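Local coordinates for protein pectate lyase 1 (PDB 1PXZ) that has low pectate lyase activity, cleaving polygalacturonan by elimination with calcium as cofactor, and is the major allergen of mountain cedar pollen, at residues M213-P224 with G236-D246; A226-G236 with W248-P259. All blocks are in the same frame, centred on the assembly; numbering follows the deposited sequence.

Interaction 1 of 2, residues M213-P224 with G236-D246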
# COMPACT_ATOMS: atom_id res chain seq x y z
N MET A 213 -7.70 12.20 -5.47
CA MET A 213 -7.02 10.93 -5.20
C MET A 213 -7.94 9.74 -5.45
O MET A 213 -9.07 9.74 -4.97
CB MET A 213 -6.54 10.93 -3.75
CG MET A 213 -5.96 9.62 -3.26
SD MET A 213 -5.50 9.78 -1.51
CE MET A 213 -7.12 10.02 -0.77
N LYS A 214 -7.45 8.75 -6.19
CA LYS A 214 -8.18 7.51 -6.40
C LYS A 214 -7.30 6.32 -6.02
O LYS A 214 -6.20 6.25 -6.58
CB LYS A 214 -8.64 7.38 -7.85
CG LYS A 214 -9.54 8.55 -8.28
CD LYS A 214 -9.93 8.35 -9.75
CE LYS A 214 -11.20 9.12 -10.10
NZ LYS A 214 -11.04 10.58 -9.83
N VAL A 215 -7.77 5.50 -5.10
CA VAL A 215 -6.96 4.39 -4.59
C VAL A 215 -7.75 3.09 -4.48
O VAL A 215 -8.90 3.14 -4.03
CB VAL A 215 -6.38 4.69 -3.19
CG1 VAL A 215 -5.62 3.47 -2.68
CG2 VAL A 215 -5.47 5.92 -3.25
N THR A 216 -7.14 1.97 -4.87
CA THR A 216 -7.79 0.66 -4.78
C THR A 216 -7.09 -0.12 -3.66
O THR A 216 -5.86 -0.21 -3.73
CB THR A 216 -7.71 -0.14 -6.09
OG1 THR A 216 -8.38 0.57 -7.14
CG2 THR A 216 -8.41 -1.49 -5.98
N VAL A 217 -7.89 -0.61 -2.71
CA VAL A 217 -7.30 -1.45 -1.65
C VAL A 217 -7.92 -2.83 -1.79
O VAL A 217 -9.11 -2.94 -1.42
CB VAL A 217 -7.56 -0.85 -0.26
CG1 VAL A 217 -7.05 -1.78 0.84
CG2 VAL A 217 -6.92 0.52 -0.16
N ALA A 218 -7.19 -3.82 -2.31
CA ALA A 218 -7.80 -5.10 -2.61
C ALA A 218 -7.00 -6.35 -2.24
O ALA A 218 -5.79 -6.42 -2.43
CB ALA A 218 -8.07 -5.14 -4.12
N PHE A 219 -7.71 -7.36 -1.77
CA PHE A 219 -7.18 -8.69 -1.48
C PHE A 219 -6.10 -8.67 -0.39
O PHE A 219 -5.20 -9.53 -0.38
CB PHE A 219 -6.62 -9.35 -2.74
CG PHE A 219 -7.53 -9.22 -3.96
CD1 PHE A 219 -8.76 -9.86 -3.95
CD2 PHE A 219 -7.13 -8.48 -5.06
CE1 PHE A 219 -9.60 -9.75 -5.06
CE2 PHE A 219 -7.98 -8.34 -6.16
CZ PHE A 219 -9.21 -8.97 -6.14
N ASN A 220 -6.17 -7.72 0.52
CA ASN A 220 -5.21 -7.62 1.61
C ASN A 220 -5.70 -8.40 2.83
O ASN A 220 -6.91 -8.54 3.02
CB ASN A 220 -4.96 -6.17 2.02
CG ASN A 220 -4.50 -5.28 0.88
OD1 ASN A 220 -5.26 -4.49 0.32
ND2 ASN A 220 -3.23 -5.40 0.53
N GLN A 221 -4.75 -8.87 3.62
CA GLN A 221 -5.05 -9.47 4.92
C GLN A 221 -4.77 -8.41 5.97
O GLN A 221 -3.61 -8.01 6.13
CB GLN A 221 -4.22 -10.75 5.18
CG GLN A 221 -4.40 -11.22 6.64
CD GLN A 221 -5.83 -11.72 6.89
OE1 GLN A 221 -6.39 -12.49 6.12
NE2 GLN A 221 -6.43 -11.30 7.99
N PHE A 222 -5.79 -7.93 6.68
CA PHE A 222 -5.60 -6.92 7.70
C PHE A 222 -5.59 -7.56 9.08
O PHE A 222 -6.65 -7.91 9.63
CB PHE A 222 -6.72 -5.88 7.63
CG PHE A 222 -6.51 -4.89 6.50
CD1 PHE A 222 -5.48 -3.97 6.52
CD2 PHE A 222 -7.38 -4.90 5.43
CE1 PHE A 222 -5.30 -3.05 5.49
CE2 PHE A 222 -7.20 -4.01 4.36
CZ PHE A 222 -6.15 -3.11 4.39
N GLY A 223 -4.40 -7.73 9.65
CA GLY A 223 -4.32 -8.40 10.94
C GLY A 223 -3.65 -9.75 10.88
O GLY A 223 -3.24 -10.25 9.81
N PRO A 224 -3.48 -10.44 12.02
CA PRO A 224 -3.95 -10.04 13.34
C PRO A 224 -3.23 -8.87 14.00
O PRO A 224 -2.14 -8.50 13.55
CB PRO A 224 -3.64 -11.27 14.22
CG PRO A 224 -3.30 -12.37 13.31
CD PRO A 224 -2.76 -11.74 12.05
N GLY A 236 -10.52 12.05 -1.00
CA GLY A 236 -10.66 11.40 -2.30
C GLY A 236 -11.56 10.19 -2.32
O GLY A 236 -12.54 10.06 -1.59
N LEU A 237 -11.23 9.22 -3.16
CA LEU A 237 -12.05 8.03 -3.38
C LEU A 237 -11.26 6.78 -3.09
O LEU A 237 -10.15 6.65 -3.64
CB LEU A 237 -12.48 8.02 -4.85
CG LEU A 237 -13.12 6.80 -5.48
CD1 LEU A 237 -14.43 6.48 -4.80
CD2 LEU A 237 -13.36 7.04 -6.97
N VAL A 238 -11.80 5.88 -2.27
CA VAL A 238 -11.09 4.63 -2.05
C VAL A 238 -12.04 3.45 -2.27
O VAL A 238 -13.09 3.42 -1.63
CB VAL A 238 -10.51 4.49 -0.63
CG1 VAL A 238 -9.56 3.28 -0.62
CG2 VAL A 238 -9.80 5.74 -0.17
N HIS A 239 -11.65 2.53 -3.13
CA HIS A 239 -12.38 1.28 -3.32
C HIS A 239 -11.74 0.19 -2.46
O HIS A 239 -10.60 -0.19 -2.70
CB HIS A 239 -12.39 0.90 -4.81
CG HIS A 239 -13.21 -0.31 -5.14
ND1 HIS A 239 -12.88 -1.20 -6.13
CD2 HIS A 239 -14.37 -0.74 -4.57
CE1 HIS A 239 -13.79 -2.16 -6.18
NE2 HIS A 239 -14.71 -1.91 -5.25
N VAL A 240 -12.47 -0.29 -1.47
CA VAL A 240 -11.95 -1.31 -0.54
C VAL A 240 -12.61 -2.64 -0.86
O VAL A 240 -13.76 -2.84 -0.49
CB VAL A 240 -12.19 -0.91 0.92
CG1 VAL A 240 -11.57 -1.91 1.89
CG2 VAL A 240 -11.61 0.47 1.22
N ALA A 241 -11.90 -3.55 -1.56
CA ALA A 241 -12.56 -4.72 -2.12
C ALA A 241 -11.93 -6.07 -1.79
O ALA A 241 -10.72 -6.23 -1.99
CB ALA A 241 -12.55 -4.57 -3.65
N ASN A 242 -12.70 -7.05 -1.35
CA ASN A 242 -12.24 -8.42 -1.11
C ASN A 242 -10.99 -8.47 -0.22
O ASN A 242 -10.04 -9.22 -0.49
CB ASN A 242 -11.98 -9.11 -2.44
CG ASN A 242 -13.28 -9.66 -3.02
OD1 ASN A 242 -14.31 -9.82 -2.37
ND2 ASN A 242 -13.18 -9.95 -4.30
N ASN A 243 -11.03 -7.68 0.85
CA ASN A 243 -9.99 -7.80 1.88
C ASN A 243 -10.51 -8.61 3.07
O ASN A 243 -11.72 -8.67 3.25
CB ASN A 243 -9.58 -6.42 2.38
CG ASN A 243 -9.26 -5.42 1.29
OD1 ASN A 243 -10.07 -4.61 0.84
ND2 ASN A 243 -7.99 -5.48 0.88
N ASN A 244 -9.63 -9.18 3.87
CA ASN A 244 -10.01 -9.99 5.03
C ASN A 244 -9.58 -9.33 6.32
O ASN A 244 -8.39 -9.00 6.47
CB ASN A 244 -9.38 -11.38 4.88
CG ASN A 244 -9.97 -12.45 5.76
OD1 ASN A 244 -11.16 -12.42 6.08
ND2 ASN A 244 -9.17 -13.42 6.18
N TYR A 245 -10.48 -9.08 7.27
CA TYR A 245 -10.13 -8.34 8.46
C TYR A 245 -10.26 -9.22 9.72
O TYR A 245 -11.35 -9.71 10.00
CB TYR A 245 -11.01 -7.10 8.67
CG TYR A 245 -10.88 -5.96 7.68
CD1 TYR A 245 -11.47 -6.11 6.42
CD2 TYR A 245 -10.21 -4.79 7.97
CE1 TYR A 245 -11.37 -5.09 5.50
CE2 TYR A 245 -10.10 -3.74 7.06
CZ TYR A 245 -10.70 -3.93 5.82
OH TYR A 245 -10.61 -2.93 4.87
N ASP A 246 -9.16 -9.38 10.44
CA ASP A 246 -9.13 -9.87 11.81
C ASP A 246 -9.63 -8.79 12.76
O ASP A 246 -9.74 -7.65 12.35
CB ASP A 246 -7.70 -10.25 12.24
CG ASP A 246 -7.20 -11.49 11.54
OD1 ASP A 246 -7.95 -12.51 11.53
OD2 ASP A 246 -6.07 -11.49 11.00
O HOH W 1 -8.00 -5.87 11.29
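Phe222 and Tyr245 project in parallel from neighbouring strands, their rings forming an offset stack with centroids 4.7 Å apart and planes inclined by 22°. CD2 of Phe222 sits over one face of the tyrosine ring, displaced toward its rim, and comes within 3.4 Å of Tyr245 CE2. Both residues place CG beside the backbone N and opposite the carbonyl carbon, which turns the two rings in the same direction. Beyond the pair the Phe192 ring meets Phe222 and the Phe268 ring meets Tyr245, while Tyr245 OH is hydrogen-bonded to Met230 O.

On the other face of the same short strands, Gln221 and Asn244 also run alongside each other, but with amide planes 86° apart. Asn244 ND2 donates to Gln221 OE1 at 2.9 Å, using an in-plane lone pair of OE1. The bend of Gln221 at chi2 (68°) carries its amide over to this neighbour, and Gln221 NE2 lies 3.0 Å from Asp246 OD2.

Such ladders of like residues are characteristic of the parallel beta-helix, the fold of polysaccharide lyase family 1: strands 214-218 and 237-241 are successive rungs in register, their axes 4.8 Å apart. Inside the coil, Val217 CG2 meets Val238 CG1 at 3.8 Å, a diagonal step between rungs, with Leu201 and Met199 packed nearby. The backbone ladder includes the nearly straight bond from Val217 N to His239 O (2.7 Å). On the face carrying Thr216 and His239, Tyr321 OH bonds to both Thr216 OG1 and His239 ND1, and His239 NE2 is hydrogen-bonded to Glu264 OE1. At the turn, Phe219 runs beside Asn242, whose CB is 3.6 Å from Phe219 CE1.

Interaction 2 of 2, residues A226-G236 with W248-P259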
# COMPACT_ATOMS: atom_id res chain seq x y z
N ALA A 226 -3.82 -5.76 14.03
CA ALA A 226 -3.78 -4.45 13.38
C ALA A 226 -4.75 -3.53 14.08
O ALA A 226 -5.88 -3.94 14.38
CB ALA A 226 -4.05 -4.66 11.90
N GLY A 227 -4.34 -2.31 14.41
CA GLY A 227 -5.10 -1.44 15.30
C GLY A 227 -6.23 -0.71 14.61
O GLY A 227 -7.39 -0.84 15.01
N GLN A 228 -5.91 0.10 13.59
CA GLN A 228 -6.96 0.88 12.93
C GLN A 228 -6.43 1.52 11.65
O GLN A 228 -5.28 1.23 11.26
CB GLN A 228 -7.47 1.93 13.92
CG GLN A 228 -6.45 3.01 14.23
CD GLN A 228 -5.69 2.81 15.52
OE1 GLN A 228 -4.82 3.60 15.90
NE2 GLN A 228 -5.98 1.76 16.27
N ARG A 229 -7.20 2.36 10.97
CA ARG A 229 -6.80 3.00 9.72
C ARG A 229 -6.58 2.01 8.60
O ARG A 229 -5.49 1.86 8.04
CB ARG A 229 -5.51 3.79 9.90
CG ARG A 229 -5.63 4.90 10.95
CD ARG A 229 -4.35 5.74 10.94
NE ARG A 229 -4.45 6.89 11.84
CZ ARG A 229 -3.52 7.83 11.89
NH1 ARG A 229 -2.46 7.73 11.09
NH2 ARG A 229 -3.68 8.84 12.73
N MET A 230 -7.64 1.29 8.22
CA MET A 230 -7.47 0.23 7.23
C MET A 230 -8.49 0.30 6.11
O MET A 230 -9.23 -0.65 5.87
CB MET A 230 -7.56 -1.16 7.91
CG MET A 230 -6.39 -1.33 8.89
SD MET A 230 -6.53 -2.90 9.76
CE MET A 230 -7.33 -2.40 11.28
N PRO A 231 -8.58 1.39 5.36
CA PRO A 231 -7.79 2.60 5.53
C PRO A 231 -8.46 3.67 6.37
O PRO A 231 -9.63 3.58 6.69
CB PRO A 231 -7.74 3.11 4.07
CG PRO A 231 -9.12 2.81 3.59
CD PRO A 231 -9.50 1.49 4.20
N ARG A 232 -7.68 4.71 6.69
CA ARG A 232 -8.23 6.00 7.09
C ARG A 232 -8.04 6.94 5.89
O ARG A 232 -6.90 7.17 5.48
CB ARG A 232 -7.59 6.60 8.34
CG ARG A 232 -8.28 7.88 8.83
CD ARG A 232 -7.29 8.79 9.52
NE ARG A 232 -7.94 9.84 10.31
CZ ARG A 232 -8.47 10.95 9.81
NH1 ARG A 232 -8.45 11.19 8.50
NH2 ARG A 232 -9.04 11.85 10.60
N ALA A 233 -9.14 7.45 5.35
CA ALA A 233 -9.10 8.28 4.15
C ALA A 233 -9.59 9.71 4.36
O ALA A 233 -10.41 9.96 5.24
CB ALA A 233 -10.00 7.61 3.11
N ARG A 234 -9.13 10.65 3.55
CA ARG A 234 -9.62 12.02 3.50
C ARG A 234 -9.85 12.49 2.06
O ARG A 234 -8.99 12.17 1.22
CB ARG A 234 -8.64 13.03 4.08
CG ARG A 234 -8.34 12.99 5.55
CD ARG A 234 -7.47 14.19 5.94
NE ARG A 234 -7.30 14.24 7.38
CZ ARG A 234 -6.42 13.55 8.10
NH1 ARG A 234 -5.57 12.72 7.53
NH2 ARG A 234 -6.40 13.71 9.41
N TYR A 235 -10.91 13.23 1.79
CA TYR A 235 -11.15 13.91 0.52
C TYR A 235 -11.35 13.05 -0.71
O TYR A 235 -12.27 13.28 -1.50
CB TYR A 235 -9.93 14.82 0.22
CG TYR A 235 -9.99 16.06 1.08
CD1 TYR A 235 -11.12 16.88 0.97
CD2 TYR A 235 -9.01 16.41 1.99
CE1 TYR A 235 -11.25 18.02 1.73
CE2 TYR A 235 -9.13 17.56 2.76
CZ TYR A 235 -10.26 18.36 2.62
OH TYR A 235 -10.42 19.51 3.36
N GLY A 236 -10.52 12.05 -1.00
CA GLY A 236 -10.66 11.40 -2.30
C GLY A 236 -11.56 10.19 -2.32
O GLY A 236 -12.54 10.06 -1.59
N TRP A 248 -9.85 -5.72 14.88
CA TRP A 248 -9.18 -4.44 14.97
C TRP A 248 -9.15 -3.99 16.43
O TRP A 248 -9.70 -4.73 17.26
CB TRP A 248 -9.90 -3.36 14.15
CG TRP A 248 -11.40 -3.34 14.33
CD1 TRP A 248 -12.11 -2.61 15.22
CD2 TRP A 248 -12.34 -4.10 13.58
NE1 TRP A 248 -13.48 -2.86 15.09
CE2 TRP A 248 -13.62 -3.78 14.08
CE3 TRP A 248 -12.23 -5.03 12.53
CZ2 TRP A 248 -14.78 -4.35 13.57
CZ3 TRP A 248 -13.39 -5.60 12.02
CH2 TRP A 248 -14.64 -5.25 12.55
N ASN A 249 -8.59 -2.83 16.71
CA ASN A 249 -8.50 -2.32 18.08
C ASN A 249 -9.44 -1.15 18.32
O ASN A 249 -9.97 -1.08 19.44
CB ASN A 249 -7.09 -1.82 18.42
CG ASN A 249 -6.89 -1.52 19.90
OD1 ASN A 249 -6.37 -0.48 20.30
ND2 ASN A 249 -7.30 -2.46 20.75
N ILE A 250 -9.60 -0.28 17.32
CA ILE A 250 -10.46 0.89 17.49
C ILE A 250 -11.59 0.86 16.47
O ILE A 250 -12.77 0.85 16.84
CB ILE A 250 -9.66 2.20 17.37
CG1 ILE A 250 -8.49 2.29 18.37
CG2 ILE A 250 -10.58 3.41 17.50
CD1 ILE A 250 -7.62 3.50 18.13
N TYR A 251 -11.22 0.84 15.20
CA TYR A 251 -12.13 0.65 14.09
C TYR A 251 -11.36 0.05 12.92
O TYR A 251 -10.14 -0.02 12.99
CB TYR A 251 -12.75 1.97 13.61
CG TYR A 251 -11.71 2.96 13.11
CD1 TYR A 251 -11.03 3.75 14.02
CD2 TYR A 251 -11.40 3.11 11.76
CE1 TYR A 251 -10.07 4.66 13.61
CE2 TYR A 251 -10.44 4.01 11.34
CZ TYR A 251 -9.79 4.79 12.27
OH TYR A 251 -8.84 5.69 11.83
N ALA A 252 -12.10 -0.26 11.85
CA ALA A 252 -11.41 -0.78 10.67
C ALA A 252 -11.27 0.26 9.57
O ALA A 252 -10.16 0.48 9.07
CB ALA A 252 -12.10 -2.00 10.09
N ILE A 253 -12.39 0.84 9.17
CA ILE A 253 -12.39 1.79 8.05
C ILE A 253 -12.85 3.14 8.54
O ILE A 253 -13.87 3.23 9.22
CB ILE A 253 -13.30 1.28 6.93
CG1 ILE A 253 -12.79 -0.05 6.35
CG2 ILE A 253 -13.47 2.31 5.82
CD1 ILE A 253 -13.75 -0.70 5.39
N GLY A 254 -12.12 4.21 8.21
CA GLY A 254 -12.63 5.49 8.75
C GLY A 254 -12.12 6.65 7.92
O GLY A 254 -11.48 6.46 6.88
N GLY A 255 -12.39 7.87 8.37
CA GLY A 255 -11.95 8.98 7.52
C GLY A 255 -12.58 10.28 7.97
O GLY A 255 -13.43 10.32 8.87
N SER A 256 -12.14 11.35 7.29
CA SER A 256 -12.60 12.70 7.61
C SER A 256 -12.60 13.53 6.34
O SER A 256 -12.06 13.09 5.32
CB SER A 256 -11.71 13.36 8.67
OG SER A 256 -10.36 13.43 8.25
N SER A 257 -13.23 14.71 6.41
CA SER A 257 -13.28 15.56 5.22
C SER A 257 -13.85 14.81 4.01
O SER A 257 -13.29 14.83 2.92
CB SER A 257 -11.90 16.13 4.94
OG SER A 257 -11.43 16.90 6.05
N ASN A 258 -14.99 14.17 4.21
CA ASN A 258 -15.81 13.67 3.12
C ASN A 258 -15.05 12.83 2.12
O ASN A 258 -15.03 13.14 0.93
CB ASN A 258 -16.44 14.87 2.37
CG ASN A 258 -17.43 14.55 1.27
OD1 ASN A 258 -17.62 15.35 0.34
ND2 ASN A 258 -18.09 13.42 1.28
N PRO A 259 -14.45 11.73 2.54
CA PRO A 259 -13.94 10.79 1.53
C PRO A 259 -15.12 9.97 1.02
O PRO A 259 -16.14 9.81 1.72
CB PRO A 259 -12.96 9.93 2.35
CG PRO A 259 -13.66 9.84 3.67
CD PRO A 259 -14.23 11.23 3.90
O HOH W 2 -7.45 7.41 13.50
O HOH W 3 -14.13 15.41 -0.70
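Two successive coils of the parallel beta-helix meet here along the sheet containing strands 232-234 and 253-256, next to the predicted active-site residue Arg229. Both terminal nitrogens of Arg232, NH1 (3.0 Å) and NH2 (3.1 Å), donate to Ser256 OG, which lies almost in the guanidinium plane. Arg234 NH2 lies over one face of this guanidinium, toward its rim, and Arg234 NH1 is hydrogen-bonded to Gly202 O.

Tyr251 lies across Gln228, so that Gln228 CB rests over one face of the ring, 4.0 Å from its centroid, in a CH-pi contact. Tyr251 CG stands between its backbone N and carbonyl carbon (chi1 61°), and Tyr251 OH comes to 3.4 Å from Arg229 CG. A water 2.8 Å from Tyr251 OH, hydrogen-bonded to it, makes a weak bond to Arg229 NE.

Backbone bonds between the coils include Gly254 N to Pro231 O and Ala233 N to Gly254 O. Gly227 O receives two donors, Asn249 N and Ile250 N, from the loop before strand 253-256. At the far end Ser257 CB sits over a face of the Tyr235 ring, 3.7 Å from the centroid, while Tyr235 OH bonds to Asp205 O.

Overall arrangement
Interactions 1 and 2 are interleaved along the chain: 213-224 and 226-236 follow on one coil, and 236-246 and 248-259 follow on the next, with Gly236 shared. Their centres are 11 Å apart. Side chains meet through the beta-helix interior, where Phe222 CD1 packs 3.6 Å from Met230 SD and Val238 CG2 lies 3.8 Å from Ala233 CB; Met213 CE also packs 3.5 Å from Arg234 O. Interaction 2 carries Arg229, the predicted active-site residue, whose side chain is about 6 Å from that of Asp177 and about 7 Å from that of Asp173, both inferred calcium ligands. From interaction 1, the Phe222 side chain is about 8 Å from that of Arg229.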